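Local coordinates for protein exopolygalacturonate lyase (PDB 5A29) that probably cleaves pectic polygalacturonate by beta-elimination, as a manganese-binding lyase of polysaccharide lyase family 2, at residues T286-R291 and Y305-A310; G318-E323 and I381-T386. All coordinates share one frame; numbering follows the deposited sequence.

Interaction 1. Residues T286-R291 and Y305-A310. With SRT (S,R meso-tartaric acid), chain Q.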
# COMPACT_ATOMS: atom_id res chain seq x y z
N THR A 286 -18.60 9.13 1.90
CA THR A 286 -19.54 10.03 1.16
C THR A 286 -19.72 9.47 -0.25
O THR A 286 -18.86 8.73 -0.71
CB THR A 286 -19.02 11.46 1.05
OG1 THR A 286 -17.73 11.50 0.43
CG2 THR A 286 -18.96 12.17 2.43
N SER A 287 -20.82 9.83 -0.94
CA SER A 287 -21.03 9.54 -2.37
C SER A 287 -21.01 10.82 -3.14
O SER A 287 -21.25 11.93 -2.60
CB SER A 287 -22.44 8.94 -2.65
OG SER A 287 -22.59 7.63 -2.13
N PRO A 288 -20.73 10.70 -4.44
CA PRO A 288 -20.75 11.83 -5.34
C PRO A 288 -22.19 12.22 -5.66
O PRO A 288 -23.05 11.38 -5.95
CB PRO A 288 -20.11 11.28 -6.61
CG PRO A 288 -20.33 9.83 -6.59
CD PRO A 288 -20.41 9.42 -5.11
N LYS A 289 -22.43 13.52 -5.60
CA LYS A 289 -23.71 14.06 -6.07
C LYS A 289 -23.87 13.87 -7.58
O LYS A 289 -22.92 14.04 -8.35
CB LYS A 289 -23.66 15.58 -5.83
CG LYS A 289 -25.01 16.24 -5.74
CD LYS A 289 -24.85 17.70 -5.32
CE LYS A 289 -26.07 18.54 -5.73
NZ LYS A 289 -27.33 17.98 -5.14
N LYS A 290 -25.12 13.69 -8.01
CA LYS A 290 -25.47 13.79 -9.47
C LYS A 290 -25.55 15.25 -9.88
O LYS A 290 -26.54 15.96 -9.56
CB LYS A 290 -26.82 13.05 -9.65
CG LYS A 290 -27.39 13.04 -11.07
CD LYS A 290 -28.87 12.60 -10.93
CE LYS A 290 -29.56 12.37 -12.28
NZ LYS A 290 -31.00 11.94 -11.98
N ARG A 291 -24.51 15.74 -10.51
CA ARG A 291 -24.27 17.16 -10.61
C ARG A 291 -24.44 17.53 -12.08
O ARG A 291 -24.71 18.70 -12.39
CB ARG A 291 -22.79 17.30 -10.23
CG ARG A 291 -22.25 18.60 -9.80
CD ARG A 291 -20.75 18.33 -9.59
NE ARG A 291 -20.59 17.61 -8.33
CZ ARG A 291 -20.75 18.18 -7.14
NH1 ARG A 291 -21.05 19.48 -7.08
NH2 ARG A 291 -20.63 17.48 -6.01
N TYR A 305 -21.79 12.34 -12.61
CA TYR A 305 -23.11 11.82 -12.99
C TYR A 305 -23.74 11.11 -11.84
O TYR A 305 -24.83 10.52 -11.93
CB TYR A 305 -23.02 10.91 -14.26
CG TYR A 305 -22.48 11.62 -15.46
CD1 TYR A 305 -23.12 12.77 -15.96
CD2 TYR A 305 -21.32 11.16 -16.13
CE1 TYR A 305 -22.61 13.45 -17.04
CE2 TYR A 305 -20.79 11.87 -17.19
CZ TYR A 305 -21.45 13.00 -17.65
OH TYR A 305 -20.95 13.75 -18.70
N GLY A 306 -23.05 11.11 -10.71
CA GLY A 306 -23.70 10.48 -9.53
C GLY A 306 -23.00 9.19 -9.08
O GLY A 306 -22.10 8.68 -9.77
N ASP A 307 -23.51 8.62 -8.02
CA ASP A 307 -22.87 7.45 -7.42
C ASP A 307 -22.88 6.29 -8.43
O ASP A 307 -23.93 5.95 -9.00
CB ASP A 307 -23.67 7.04 -6.17
CG ASP A 307 -23.01 5.89 -5.41
OD1 ASP A 307 -23.11 4.77 -5.90
OD2 ASP A 307 -22.37 6.17 -4.36
N ARG A 308 -21.70 5.72 -8.66
CA ARG A 308 -21.50 4.68 -9.72
C ARG A 308 -22.06 3.34 -9.35
O ARG A 308 -22.50 2.57 -10.24
CB ARG A 308 -20.00 4.54 -9.99
CG ARG A 308 -19.49 5.59 -10.99
CD ARG A 308 -19.18 6.99 -10.45
NE ARG A 308 -18.20 6.97 -9.34
CZ ARG A 308 -16.89 7.21 -9.47
NH1 ARG A 308 -16.33 7.42 -10.66
NH2 ARG A 308 -16.11 7.23 -8.38
N ALA A 309 -22.10 3.02 -8.05
CA ALA A 309 -22.69 1.78 -7.66
C ALA A 309 -24.21 1.88 -7.85
O ALA A 309 -24.87 0.88 -8.20
CB ALA A 309 -22.35 1.43 -6.17
N ALA A 310 -24.79 3.03 -7.51
CA ALA A 310 -26.27 3.17 -7.59
C ALA A 310 -26.64 3.03 -9.08
O ALA A 310 -27.60 2.37 -9.40
CB ALA A 310 -26.71 4.58 -7.09
O1 SRT Q . -14.50 11.36 -9.73
O11 SRT Q . -14.79 10.34 -11.70
C1 SRT Q . -14.22 10.49 -10.61
C2 SRT Q . -13.11 9.48 -10.47
O2 SRT Q . -12.07 9.69 -11.41
C3 SRT Q . -12.67 9.00 -9.12
O3 SRT Q . -13.48 7.84 -9.28
C4 SRT Q . -11.19 8.53 -9.13
O4 SRT Q . -11.01 7.29 -9.32
O41 SRT Q . -10.26 9.40 -9.00
O HOH W 1 -25.51 10.26 -6.35
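The backbone from S287 to K290 runs nearly antiparallel to that from Y305 to D307, their directions 153° apart, and their CA atoms come closest where K290 CA lies 3.8 Å from G306 CA. Glycine suits this point: G306 has a positive phi that would jam a side chain against the preceding carbonyl, and K290 CB already occupies the space beside it. K290 itself only brushes the other segment with its first methylenes before its extended chain leads away. P288 packs its ring edge on the G306-D307 backbone, CG 3.6 Å from D307 CA, while a water bridges the backbones, donating to P288 O and accepting from D307 N.

The polar centre is D307, the N-cap of the helix that follows. With CG anti to its backbone N (chi1 -176°), OD1 accepts from A310 N at 2.9 Å, and more weakly from A309 N. OD2 takes a 2.7 Å hydrogen bond from S287 OG, which approaches on the anti side, 26° out of plane, and probably a second from E323 N. R308 bends its chain so that NH1 and NH2 both donate to O3 of the bound tartrate, NH2 at 2.8 Å, with O3 in the guanidinium plane; E323 holds NE in a salt bridge.

The contact thus joins strand 287-288, paired in parallel with strand 227-228, to the start of helix 308-317.

Interaction 2. Residues G318-E323 and I381-T386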
# COMPACT_ATOMS: atom_id res chain seq x y z
N GLY A 318 -31.00 -1.73 -4.65
CA GLY A 318 -31.59 -0.70 -3.78
C GLY A 318 -30.55 0.15 -3.06
O GLY A 318 -29.46 0.36 -3.58
N ASN A 319 -30.88 0.57 -1.83
CA ASN A 319 -30.12 1.56 -1.12
C ASN A 319 -28.71 1.06 -0.72
O ASN A 319 -27.87 1.91 -0.46
CB ASN A 319 -30.85 1.87 0.21
CG ASN A 319 -32.13 2.68 -0.00
OD1 ASN A 319 -32.41 3.15 -1.10
ND2 ASN A 319 -32.84 2.90 1.07
N ILE A 320 -28.51 -0.27 -0.60
CA ILE A 320 -27.10 -0.77 -0.29
C ILE A 320 -26.13 -0.35 -1.42
O ILE A 320 -24.92 -0.21 -1.19
CB ILE A 320 -27.07 -2.27 0.06
CG1 ILE A 320 -25.70 -2.67 0.72
CG2 ILE A 320 -27.30 -3.13 -1.19
CD1 ILE A 320 -25.42 -1.95 2.06
N ALA A 321 -26.65 -0.16 -2.66
CA ALA A 321 -25.76 0.09 -3.81
C ALA A 321 -25.30 1.54 -3.80
O ALA A 321 -25.81 2.37 -4.58
CB ALA A 321 -26.45 -0.26 -5.17
N ARG A 322 -24.30 1.85 -2.96
CA ARG A 322 -23.61 3.12 -2.99
C ARG A 322 -22.14 2.76 -2.89
O ARG A 322 -21.80 1.72 -2.31
CB ARG A 322 -24.02 4.01 -1.77
CG ARG A 322 -25.53 4.44 -1.80
CD ARG A 322 -25.84 5.31 -3.04
NE ARG A 322 -27.26 5.75 -3.02
CZ ARG A 322 -28.33 5.02 -3.34
NH1 ARG A 322 -28.26 3.78 -3.84
NH2 ARG A 322 -29.55 5.58 -3.17
N GLU A 323 -21.29 3.64 -3.34
CA GLU A 323 -19.84 3.27 -3.56
C GLU A 323 -19.14 2.77 -2.31
O GLU A 323 -18.27 1.85 -2.38
CB GLU A 323 -19.07 4.43 -4.17
CG GLU A 323 -19.54 4.70 -5.61
CD GLU A 323 -18.89 5.91 -6.23
OE1 GLU A 323 -17.65 6.19 -6.00
OE2 GLU A 323 -19.56 6.60 -7.04
N ILE A 381 -18.84 -9.05 -1.74
CA ILE A 381 -20.02 -8.70 -1.02
C ILE A 381 -20.18 -7.18 -0.91
O ILE A 381 -19.21 -6.41 -1.09
CB ILE A 381 -19.99 -9.28 0.45
CG1 ILE A 381 -18.76 -8.74 1.26
CG2 ILE A 381 -20.14 -10.80 0.46
CD1 ILE A 381 -19.05 -8.78 2.78
N PHE A 382 -21.42 -6.78 -0.62
CA PHE A 382 -21.66 -5.40 -0.09
C PHE A 382 -21.62 -5.43 1.45
O PHE A 382 -21.62 -6.52 2.05
CB PHE A 382 -23.07 -4.91 -0.55
CG PHE A 382 -23.14 -4.59 -2.04
CD1 PHE A 382 -23.41 -5.62 -2.96
CD2 PHE A 382 -22.98 -3.30 -2.52
CE1 PHE A 382 -23.49 -5.34 -4.34
CE2 PHE A 382 -23.03 -3.03 -3.91
CZ PHE A 382 -23.28 -4.09 -4.81
N SER A 383 -21.53 -4.22 2.09
CA SER A 383 -21.28 -4.13 3.52
C SER A 383 -22.47 -4.66 4.35
O SER A 383 -22.33 -4.91 5.52
CB SER A 383 -20.98 -2.67 3.90
OG SER A 383 -22.17 -1.94 3.52
N ASP A 384 -23.65 -4.84 3.74
CA ASP A 384 -24.77 -5.53 4.45
C ASP A 384 -24.69 -7.06 4.32
O ASP A 384 -25.50 -7.77 4.93
CB ASP A 384 -26.11 -5.10 3.87
CG ASP A 384 -26.35 -5.68 2.47
OD1 ASP A 384 -25.38 -6.04 1.80
OD2 ASP A 384 -27.51 -5.77 2.01
N GLY A 385 -23.67 -7.57 3.62
CA GLY A 385 -23.52 -9.04 3.51
C GLY A 385 -24.08 -9.65 2.22
O GLY A 385 -23.88 -10.84 1.97
N THR A 386 -24.75 -8.84 1.39
CA THR A 386 -25.33 -9.33 0.13
C THR A 386 -24.15 -9.75 -0.76
O THR A 386 -23.28 -8.93 -1.04
CB THR A 386 -26.10 -8.24 -0.62
OG1 THR A 386 -27.20 -7.83 0.18
CG2 THR A 386 -26.70 -8.81 -1.94
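I320 reaches across to the turn formed by F382 to G385 and makes most of the contact on its own segment's side. Its CG1, anti to the backbone N (chi1 -166°), lies 3.5 Å from D384 CG, over the flat face of the carboxylate, and 3.7 Å from F382 CB, while CD1 extends to S383 OG at 3.6 Å. Isoleucine suits this place because its longer branch, CG1 and CD1, touches F382, S383 and D384 together. Beside it, A321 CA approaches F382 CE2 at 4.1 Å, the small alanine bringing the backbone close to the ring.

Each side is shaped by local bonds. D384 folds its own loop: OD1 accepts at 2.9 Å from T386 N, which comes from beyond the carboxylate face turned away from I320, 55° out of the plane, and closes an Asx turn; OD2 is bonded on its syn side by T386 OG1 at 2.8 Å. The two bonds fix the rotation of the carboxylate beside I320. G385 takes the positive phi that lets the chain leave the type I turn. On the other segment, A321 centres an inverse gamma turn, R322 N bonding to I320 O, and R322 NH1 reaches back to A321 O at 2.9 Å.

Farther out, N325 ties the two sides together, its ND2 donating to I320 O and its OD1 bonded to S383 OG. F313 and F328 pack edge-to-face with the F382 ring.

The direct contact is van der Waals in kind, a methylene laid on a carboxylate that T386 satisfies, and hydrogen bonding between the sides runs through N325.

In the fold
Both contacts lie on the same side of the chain's centre, about 26 and 25 Å from it, their own centres 14 Å apart, and they hold opposite ends of helix 308-317: interaction 1 its start, interaction 2 the loop beyond its end. Interaction 1 is partly buried, with lysines toward solvent, and relies on a carboxylate, a hydroxyl and a bridging water near a tartrate pocket. Interaction 2 is more thoroughly buried and mainly apolar, its polar groups turned to partners within their own loops or to N325. E323 connects the two: it belongs to interaction 2 yet reaches both R308 and D307 of interaction 1, and P288 packs against its side chain.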